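Local coordinates for protein muramoyltetrapeptide carboxypeptidase (Oxalobacter formigenes OXCC13, PDB 6UUK) that probably acts as a serine-type carboxypeptidase of the S66 family, trimming muramoyl tetrapeptides of the bacterial cell wall, at residues A295-S298 / W299-R303. Residues are numbered along the deposited sequence; the frame is centred on the assembly and turned at random.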
ATOM      1  N   ALA B 295      -2.971   8.827  19.284  1.00 23.97           N
ATOM      2  CA  ALA B 295      -1.911   9.737  18.864  1.00 22.09           C
ATOM      3  C   ALA B 295      -1.880   9.898  17.351  1.00 22.56           C
ATOM      4  O   ALA B 295      -1.479  10.955  16.849  1.00 18.92           O
ATOM      5  CB  ALA B 295      -0.559   9.243  19.374  1.00 20.56           C
HETATM    6  N   MSE B 296      -2.295   8.874  16.614  1.00 24.86           N
HETATM    7  CA  MSE B 296      -2.358   8.948  15.160  1.00 24.16           C
HETATM    8  C   MSE B 296      -3.572   9.760  14.725  1.00 21.46           C
HETATM    9  O   MSE B 296      -3.498  10.555  13.787  1.00 28.29           O
HETATM   10  CB  MSE B 296      -2.408   7.543  14.554  1.00 21.33           C
HETATM   11  CG  MSE B 296      -2.412   7.513  13.035  1.00 20.72           C
HETATM   12 SE   MSE B 296      -4.190   7.616  12.235  0.87 32.94          SE
HETATM   13  CE  MSE B 296      -4.893   5.904  12.846  1.00 19.84           C
ATOM     14  N   LEU B 297      -4.692   9.548  15.419  1.00 21.98           N
ATOM     15  CA  LEU B 297      -5.915  10.276  15.093  1.00 18.64           C
ATOM     16  C   LEU B 297      -5.762  11.765  15.373  1.00 22.92           C
ATOM     17  O   LEU B 297      -6.270  12.601  14.614  1.00 26.10           O
ATOM     18  CB  LEU B 297      -7.090   9.696  15.882  1.00 24.15           C
ATOM     19  CG  LEU B 297      -8.478  10.270  15.599  1.00 26.40           C
ATOM     20  CD1 LEU B 297      -8.906   9.959  14.173  1.00 20.33           C
ATOM     21  CD2 LEU B 297      -9.486   9.727  16.599  1.00 18.41           C
ATOM     22  N   SER B 298      -5.068  12.118  16.457  1.00 22.48           N
ATOM     23  CA  SER B 298      -4.844  13.527  16.764  1.00 18.48           C
ATOM     24  C   SER B 298      -3.917  14.172  15.741  1.00 19.01           C
ATOM     25  O   SER B 298      -4.125  15.326  15.348  1.00 21.96           O
ATOM     26  CB  SER B 298      -4.275  13.673  18.175  1.00 24.11           C
ATOM     27  OG  SER B 298      -4.070  15.036  18.503  1.00 36.12           O
ATOM     28  N   TRP B 299      -2.888  13.444  15.300  1.00 23.02           N
ATOM     29  CA  TRP B 299      -2.014  13.964  14.254  1.00 22.55           C
ATOM     30  C   TRP B 299      -2.729  14.021  12.911  1.00 22.41           C
ATOM     31  O   TRP B 299      -2.446  14.907  12.096  1.00 21.48           O
ATOM     32  CB  TRP B 299      -0.751  13.110  14.149  1.00 16.90           C
ATOM     33  CG  TRP B 299       0.292  13.688  13.240  1.00 15.58           C
ATOM     34  CD1 TRP B 299       1.332  14.494  13.597  1.00 15.39           C
ATOM     35  CD2 TRP B 299       0.395  13.505  11.822  1.00 17.31           C
ATOM     36  NE1 TRP B 299       2.076  14.826  12.490  1.00 22.07           N
ATOM     37  CE2 TRP B 299       1.521  14.231  11.389  1.00 20.71           C
ATOM     38  CE3 TRP B 299      -0.358  12.800  10.878  1.00 18.02           C
ATOM     39  CZ2 TRP B 299       1.914  14.270  10.052  1.00 17.94           C
ATOM     40  CZ3 TRP B 299       0.034  12.840   9.553  1.00 19.20           C
ATOM     41  CH2 TRP B 299       1.160  13.570   9.152  1.00 17.87           C
ATOM     42  N   LEU B 300      -3.650  13.088  12.663  1.00 21.40           N
ATOM     43  CA  LEU B 300      -4.400  13.098  11.413  1.00 22.93           C
ATOM     44  C   LEU B 300      -5.346  14.291  11.349  1.00 21.37           C
ATOM     45  O   LEU B 300      -5.429  14.971  10.320  1.00 22.79           O
ATOM     46  CB  LEU B 300      -5.176  11.790  11.259  1.00 22.03           C
ATOM     47  CG  LEU B 300      -5.950  11.602   9.954  1.00 28.71           C
ATOM     48  CD1 LEU B 300      -4.997  11.345   8.797  1.00 29.35           C
ATOM     49  CD2 LEU B 300      -6.963  10.474  10.085  1.00 28.67           C
ATOM     50  N   ARG B 301      -6.066  14.561  12.442  1.00 23.78           N
ATOM     51  CA  ARG B 301      -6.998  15.683  12.455  1.00 18.25           C
ATOM     52  C   ARG B 301      -6.273  17.021  12.394  1.00 15.82           C
ATOM     53  O   ARG B 301      -6.823  17.998  11.875  1.00 18.88           O
ATOM     54  CB  ARG B 301      -7.885  15.606  13.697  1.00 15.57           C
ATOM     55  CG  ARG B 301      -8.890  14.464  13.656  1.00 13.22           C
ATOM     56  CD  ARG B 301      -9.541  14.235  15.008  1.00 17.77           C
ATOM     57  NE  ARG B 301     -10.615  13.249  14.929  1.00 10.72           N
ATOM     58  CZ  ARG B 301     -11.222  12.718  15.985  1.00 12.30           C
ATOM     59  NH1 ARG B 301     -10.857  13.069  17.210  1.00 18.30           N
ATOM     60  NH2 ARG B 301     -12.191  11.829  15.817  1.00 10.18           N
ATOM     61  N   SER B 302      -5.044  17.088  12.912  1.00 23.36           N
ATOM     62  CA  SER B 302      -4.262  18.313  12.786  1.00 17.44           C
ATOM     63  C   SER B 302      -3.751  18.504  11.364  1.00 17.49           C
ATOM     64  O   SER B 302      -3.638  19.641  10.894  1.00 20.54           O
ATOM     65  CB  SER B 302      -3.095  18.299  13.774  1.00 26.74           C
ATOM     66  OG  SER B 302      -3.558  18.250  15.112  1.00 29.78           O
ATOM     67  N   ARG B 303      -3.445  17.408  10.666  1.00 20.91           N
ATOM     68  CA  ARG B 303      -2.968  17.503   9.291  1.00 17.99           C
ATOM     69  C   ARG B 303      -4.119  17.716   8.314  1.00 22.96           C
ATOM     70  O   ARG B 303      -4.060  18.606   7.459  1.00 21.60           O
ATOM     71  CB  ARG B 303      -2.178  16.244   8.923  1.00 17.99           C
ATOM     72  CG  ARG B 303      -2.051  15.997   7.423  1.00 20.13           C
ATOM     73  CD  ARG B 303      -1.203  17.060   6.740  1.00 29.21           C
ATOM     74  NE  ARG B 303       0.225  16.856   6.967  1.00 32.06           N
ATOM     75  CZ  ARG B 303       1.022  16.188   6.140  1.00 28.63           C
ATOM     76  NH1 ARG B 303       0.532  15.659   5.028  1.00 25.77           N
ATOM     77  NH2 ARG B 303       2.310  16.050   6.423  1.00 36.89           N
TER
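Leu-297 and Arg-301, one helical turn apart, carry the main side-chain contact: the leucine tip lies over one face of the guanidinium, with Leu-297 CD2 3.5 Å from Arg-301 CZ and displaced toward the rim of the group. The torsions are consistent with this. Leu-297 has CG anti to its own N (chi1 -176°), whereas Arg-301 CG stands beside the backbone N, anti to the carbonyl carbon (chi1 -70°), and the chain then runs extended from CG to NE, back along the helix. The aliphatic part of the arginine passes the leucine carbonyl, Arg-301 CG standing 3.4 Å from Leu-297 O, an oxygen that also accepts Arg-301 N at 2.9 Å. Arg-301 NH1 makes a weak hydrogen bond to Asp-208 O and Arg-301 NH2 another to Val-308 O. A methionine in place of Arg-301 would probably cost Asp-208 O and Val-308 O these weak donors and leave Leu-297 without a flat group against its tip. At Ser-298 O two donors converge from opposite faces of the carbonyl plane, Ser-302 N at 3.1 Å and Ser-302 OG at 3.0 Å. Trp-299 NE1 donates a hydrogen bond to Asp-101 OD2 of the second subunit, and its ring makes a cation-pi contact with Arg-131 of that subunit. Helix 293-303 bridges strands 273-280 and 308-310 in a beta-alpha-beta unit: Leu-297 touches both strands, Leu-300 reaches strand 273-280 and helix 252-264, and selenomethionine Met-296 packs on that helix.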